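Local coordinates for protein GH86A beta-porphyranase (Bacteroides plebeius, PDB 4AW7) that hydrolyses the red-algal polysaccharide porphyran, cutting the linkage between beta-D-galactose and alpha-L-galactose-6-sulfate and releasing mainly a sulfated disaccharide, at residues E146-A151 and N209-M214; R424-N429 and I434-Q439. One frame throughout, in Å; residues are numbered along the deposited sequence. Where two conformers were deposited one is given.

Contact 1: residues E146-A151 and N209-M214; sequences EPFVHA and NTRMKM. With GAL (beta-D-galactopyranose), chain D; GLA (alpha-D-galactopyranose), chain B.
F148 overlaps the aliphatic part of R211, its CD2 3.6 Å from R211 CG and its CE2 4.1 Å from R211 CB. The contact lies on the helical shell of an (alpha/beta)8 barrel. Residues 146-151 form the loop after strand 136-142, the fourth of the barrel, and this is where enzymes of this architecture commonly carry the acid/base glutamate. E146, the probable proton donor, sits there beside the galactose. H229 is hydrogen-bonded to its OE2; the galactose is modelled as two overlaid anomers and E146 in two conformers, so their closest spacing is doubtful and no bond is read from it. Just past E146 the chain makes a short 3-10 turn, closed by H150 N to P147 O at 3.0 Å. The rigid ring of P147 suits the start of such a turn, where no N-H is needed. F148 points outward from the turn toward the junction of helices 206-210 and 212-219. Y193 also meets its ring, and a potassium ion lies about 5 Å from its side chain. On the far helix M214 offers its flexible thioether, CE standing 4.4 Å from F148 CZ, and both side chains touch V168 of helix 160-179. R211 occupies the break between the two helices. Its chain bends at chi2 (70°), leaving methylenes against the phenyl ring while the guanidinium turns back along its own segment. There NH1 donates to T210 OG1 at 2.8 Å, with the hydroxyl oxygen almost exactly in the guanidinium plane.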
# COMPACT_ATOMS: atom_id res chain seq x y z
N GLU A 146 11.41 7.99 -6.40
CA GLU A 146 12.41 8.00 -5.32
C GLU A 146 13.40 9.17 -5.40
O GLU A 146 14.61 9.00 -5.46
CB GLU A 146 13.09 6.66 -5.23
CG GLU A 146 12.05 5.55 -5.03
CD GLU A 146 12.66 4.24 -4.71
OE1 GLU A 146 13.88 4.07 -4.86
OE2 GLU A 146 11.88 3.33 -4.33
N PRO A 147 12.84 10.39 -5.33
CA PRO A 147 13.69 11.53 -5.66
C PRO A 147 14.73 11.86 -4.61
O PRO A 147 15.86 12.19 -4.96
CB PRO A 147 12.69 12.69 -5.80
CG PRO A 147 11.49 12.28 -4.96
CD PRO A 147 11.43 10.79 -5.15
N PHE A 148 14.33 11.85 -3.34
CA PHE A 148 15.20 12.40 -2.31
C PHE A 148 16.45 11.56 -2.07
O PHE A 148 17.51 12.10 -1.74
CB PHE A 148 14.44 12.54 -0.99
CG PHE A 148 13.24 13.46 -0.99
CD1 PHE A 148 13.11 14.49 -1.92
CD2 PHE A 148 12.23 13.30 -0.09
CE1 PHE A 148 12.05 15.33 -1.89
CE2 PHE A 148 11.14 14.11 -0.05
CZ PHE A 148 11.04 15.14 -0.95
N VAL A 149 16.39 10.25 -2.31
CA VAL A 149 17.58 9.44 -2.13
C VAL A 149 18.62 9.78 -3.20
O VAL A 149 19.79 9.44 -3.03
CB VAL A 149 17.27 7.96 -2.03
CG1 VAL A 149 16.40 7.63 -0.72
CG2 VAL A 149 16.72 7.46 -3.32
N HIS A 150 18.23 10.45 -4.28
CA HIS A 150 19.12 10.91 -5.34
C HIS A 150 19.57 12.37 -5.22
O HIS A 150 20.30 12.83 -6.08
CB HIS A 150 18.47 10.68 -6.72
CG HIS A 150 18.35 9.24 -7.05
ND1 HIS A 150 19.40 8.53 -7.59
CD2 HIS A 150 17.37 8.34 -6.80
CE1 HIS A 150 19.04 7.27 -7.72
NE2 HIS A 150 17.82 7.12 -7.22
N ALA A 151 19.18 13.05 -4.15
CA ALA A 151 19.44 14.48 -4.04
C ALA A 151 20.91 14.86 -3.94
O ALA A 151 21.25 16.03 -4.10
CB ALA A 151 18.68 15.08 -2.86
N ASN A 209 10.16 15.11 9.42
CA ASN A 209 10.02 16.54 9.32
C ASN A 209 10.58 17.11 8.04
O ASN A 209 9.98 18.03 7.45
CB ASN A 209 10.69 17.26 10.49
CG ASN A 209 9.96 17.12 11.80
OD1 ASN A 209 8.76 16.86 11.83
ND2 ASN A 209 10.68 17.32 12.91
N THR A 210 11.68 16.55 7.56
CA THR A 210 12.41 17.14 6.45
C THR A 210 12.16 16.47 5.10
O THR A 210 12.57 16.99 4.07
CB THR A 210 13.93 17.17 6.76
OG1 THR A 210 14.39 15.83 7.00
CG2 THR A 210 14.23 18.06 7.95
N ARG A 211 11.44 15.33 5.11
CA ARG A 211 11.09 14.62 3.88
C ARG A 211 9.57 14.69 3.71
O ARG A 211 9.08 15.62 3.09
CB ARG A 211 11.69 13.20 3.86
CG ARG A 211 13.14 13.12 3.40
CD ARG A 211 14.14 13.70 4.38
NE ARG A 211 15.50 13.37 3.96
CZ ARG A 211 16.60 13.79 4.57
NH1 ARG A 211 16.52 14.62 5.59
NH2 ARG A 211 17.77 13.35 4.18
N MET A 212 8.81 13.74 4.25
CA MET A 212 7.39 13.70 3.96
C MET A 212 6.62 14.87 4.52
O MET A 212 5.71 15.35 3.86
CB MET A 212 6.78 12.35 4.37
CG MET A 212 5.30 12.22 4.13
SD MET A 212 4.74 12.34 2.41
CE MET A 212 4.95 10.63 1.82
N LYS A 213 6.91 15.33 5.73
CA LYS A 213 6.19 16.51 6.24
C LYS A 213 6.43 17.70 5.34
O LYS A 213 5.48 18.43 4.98
CB LYS A 213 6.62 16.86 7.65
CG LYS A 213 5.74 17.91 8.27
CD LYS A 213 6.21 18.36 9.67
CE LYS A 213 5.45 19.55 10.18
NZ LYS A 213 5.87 20.76 9.47
N MET A 214 7.69 17.89 4.94
CA MET A 214 8.04 18.99 4.07
C MET A 214 7.31 18.88 2.73
O MET A 214 6.78 19.87 2.22
CB MET A 214 9.55 19.05 3.89
CG MET A 214 10.06 20.23 3.04
SD MET A 214 10.12 19.91 1.28
CE MET A 214 11.63 18.92 1.20
C1 GAL D . 12.64 1.17 -5.74
C2 GAL D . 12.86 1.48 -7.23
C3 GAL D . 12.77 0.22 -8.07
C4 GAL D . 13.55 -0.92 -7.47
C5 GAL D . 13.10 -1.14 -6.01
C6 GAL D . 13.67 -2.50 -5.47
O1 GAL D . 12.80 2.45 -4.99
O2 GAL D . 11.91 2.51 -7.67
O3 GAL D . 13.34 0.40 -9.34
O4 GAL D . 14.96 -0.64 -7.52
O5 GAL D . 13.48 0.13 -5.29
O6 GAL D . 12.66 -3.57 -5.75
C1 GLA B . 12.64 1.17 -5.74
C2 GLA B . 12.86 1.48 -7.23
C3 GLA B . 12.77 0.22 -8.07
C4 GLA B . 13.55 -0.92 -7.47
C5 GLA B . 13.10 -1.14 -6.01
C6 GLA B . 13.67 -2.50 -5.47
O1 GLA B . 11.35 1.00 -5.33
O2 GLA B . 11.91 2.51 -7.67
O3 GLA B . 13.34 0.40 -9.34
O4 GLA B . 14.96 -0.64 -7.52
O5 GLA B . 13.48 0.13 -5.29
O6 GLA B . 12.66 -3.57 -5.75

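Contact 2: residues R424-N429 and I434-Q439; sequences RSLYVN and IEYTEQ
Y436 has CG trans to its backbone N (chi1 -177°), while R424 keeps CG beside its own N (chi1 -52°) and then runs straight out to NE; the two long side chains therefore lie alongside each other, pointing the same way. Y436 OH comes 3.5 Å from both CB and CD of R424, and the guanidinium and ring planes stand 57° apart. This is one face of an antiparallel beta hairpin in the beta-sandwich domain. Its rungs are the hydrogen-bonded pairs S425 with T437 and Y427 with E435, the latter including E435 N to Y427 O at 2.8 Å. Between them fall non-hydrogen-bonded pairs, among them L426 with Y436, where L426 CB meets the edge of the tyrosine ring at CD1, 3.9 Å away. Farther along, L426 CD2 touches I434 CG2 at 3.9 Å and V428 CG2 lies beside I434 CG1. These branched, beta-favouring residues and the leucine present an apolar face to helices 359-365 and 293-305. On the other face, small S425 and T437 sit opposite each other, CB to OG1 3.6 Å. S425 OG, bonded also to Q454, shares a water with E435 O, which that water reaches at 2.8 Å. R424 NE, 4.3 Å from E438 OE2, is joined to it through a water, and NH1 of the arginine binds the carbonyls of L364 and K366. The arginine is thus probably held largely by backbone oxygens outside the hairpin, and its attraction to E438 is probably softened by the intervening water.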
# COMPACT_ATOMS: atom_id res chain seq x y z
N ARG A 424 -7.40 -22.89 -1.46
CA ARG A 424 -6.17 -22.51 -2.14
C ARG A 424 -5.12 -22.14 -1.10
O ARG A 424 -5.40 -21.43 -0.15
CB ARG A 424 -6.42 -21.30 -3.02
CG ARG A 424 -7.60 -21.42 -4.01
CD ARG A 424 -7.84 -20.12 -4.71
NE ARG A 424 -8.96 -20.18 -5.61
CZ ARG A 424 -9.40 -19.13 -6.30
NH1 ARG A 424 -8.79 -17.96 -6.17
NH2 ARG A 424 -10.46 -19.21 -7.07
N SER A 425 -3.89 -22.59 -1.32
CA SER A 425 -2.79 -22.32 -0.41
C SER A 425 -1.55 -21.94 -1.20
O SER A 425 -1.15 -22.67 -2.08
CB SER A 425 -2.47 -23.55 0.41
OG SER A 425 -1.31 -23.36 1.15
N LEU A 426 -0.93 -20.83 -0.82
CA LEU A 426 0.32 -20.37 -1.39
C LEU A 426 1.32 -20.22 -0.25
O LEU A 426 1.21 -19.33 0.61
CB LEU A 426 0.15 -19.07 -2.15
CG LEU A 426 1.33 -18.65 -3.05
CD1 LEU A 426 0.88 -17.49 -3.93
CD2 LEU A 426 2.61 -18.33 -2.27
N TYR A 427 2.30 -21.13 -0.21
CA TYR A 427 3.33 -21.14 0.81
C TYR A 427 4.66 -20.80 0.16
O TYR A 427 5.04 -21.44 -0.79
CB TYR A 427 3.40 -22.51 1.51
CG TYR A 427 4.59 -22.65 2.43
CD1 TYR A 427 4.91 -21.67 3.34
CD2 TYR A 427 5.41 -23.78 2.42
CE1 TYR A 427 5.99 -21.76 4.20
CE2 TYR A 427 6.51 -23.88 3.30
CZ TYR A 427 6.79 -22.85 4.16
OH TYR A 427 7.88 -22.98 5.03
N VAL A 428 5.32 -19.77 0.66
CA VAL A 428 6.63 -19.36 0.18
C VAL A 428 7.67 -19.82 1.20
O VAL A 428 7.72 -19.35 2.31
CB VAL A 428 6.74 -17.84 -0.03
CG1 VAL A 428 8.09 -17.48 -0.63
CG2 VAL A 428 5.62 -17.33 -0.94
N ASN A 429 8.49 -20.78 0.79
CA ASN A 429 9.61 -21.23 1.62
C ASN A 429 10.90 -20.64 1.07
O ASN A 429 11.12 -20.67 -0.15
CB ASN A 429 9.64 -22.75 1.61
CG ASN A 429 10.78 -23.30 2.44
OD1 ASN A 429 11.87 -23.48 1.91
ND2 ASN A 429 10.57 -23.45 3.74
N ILE A 434 7.97 -21.53 -4.07
CA ILE A 434 6.53 -21.50 -3.87
C ILE A 434 5.92 -22.88 -3.98
O ILE A 434 6.16 -23.60 -4.95
CB ILE A 434 5.86 -20.54 -4.90
CG1 ILE A 434 6.29 -19.10 -4.55
CG2 ILE A 434 4.33 -20.70 -4.87
CD1 ILE A 434 5.90 -18.07 -5.62
N GLU A 435 5.08 -23.21 -3.00
CA GLU A 435 4.21 -24.40 -3.06
C GLU A 435 2.77 -23.92 -3.11
O GLU A 435 2.26 -23.35 -2.12
CB GLU A 435 4.42 -25.34 -1.85
CG GLU A 435 3.58 -26.62 -1.87
CD GLU A 435 4.04 -27.62 -2.93
OE1 GLU A 435 5.18 -27.48 -3.45
OE2 GLU A 435 3.25 -28.53 -3.25
N TYR A 436 2.14 -24.10 -4.26
CA TYR A 436 0.76 -23.69 -4.48
C TYR A 436 -0.09 -24.92 -4.67
O TYR A 436 0.19 -25.75 -5.54
CB TYR A 436 0.63 -22.77 -5.71
CG TYR A 436 -0.79 -22.30 -5.88
CD1 TYR A 436 -1.28 -21.26 -5.10
CD2 TYR A 436 -1.66 -22.93 -6.74
CE1 TYR A 436 -2.57 -20.87 -5.20
CE2 TYR A 436 -2.98 -22.53 -6.86
CZ TYR A 436 -3.43 -21.49 -6.07
OH TYR A 436 -4.73 -21.06 -6.11
N THR A 437 -1.17 -25.01 -3.90
CA THR A 437 -2.12 -26.12 -4.00
C THR A 437 -3.56 -25.62 -4.01
O THR A 437 -3.88 -24.56 -3.44
CB THR A 437 -1.93 -27.14 -2.86
OG1 THR A 437 -2.18 -26.49 -1.60
CG2 THR A 437 -0.50 -27.73 -2.85
N GLU A 438 -4.43 -26.39 -4.67
CA GLU A 438 -5.88 -26.19 -4.64
C GLU A 438 -6.47 -27.56 -4.31
O GLU A 438 -6.17 -28.54 -5.00
CB GLU A 438 -6.38 -25.70 -5.99
CG GLU A 438 -7.86 -25.36 -6.09
CD GLU A 438 -8.20 -24.63 -7.38
OE1 GLU A 438 -7.38 -24.62 -8.29
OE2 GLU A 438 -9.29 -24.03 -7.49
N GLN A 439 -7.27 -27.61 -3.26
CA GLN A 439 -7.86 -28.86 -2.75
C GLN A 439 -9.34 -28.68 -2.47
O GLN A 439 -9.77 -27.70 -1.85
CB GLN A 439 -7.16 -29.25 -1.45
CG GLN A 439 -5.68 -29.51 -1.68
CD GLN A 439 -4.89 -29.57 -0.40
OE1 GLN A 439 -5.41 -29.30 0.67
NE2 GLN A 439 -3.60 -29.97 -0.51
O HOH W 1 -10.62 -22.37 -6.15
O HOH W 2 0.70 -24.61 -0.22

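How the contacts relate
Contact 1 comes first along the chain and closes before contact 2 opens. They lie on opposite sides of the molecule's centre, with centres 39 Å apart and nearest atoms about 21 Å apart, so neither touches the other. Residues 146-151 and 209-214 belong to loops and helices of the catalytic barrel, with E146 of the galactose pocket at the start of the first segment; 424-429 and 434-439 form a hairpin in the mixed sheet of the beta-sandwich domain. The two regions are nevertheless linked: the hairpin rests on helix 293-305, which lies between the seventh and eighth barrel strands. One contact thus lies within the catalytic barrel, the other where the beta-sandwich domain packs on it.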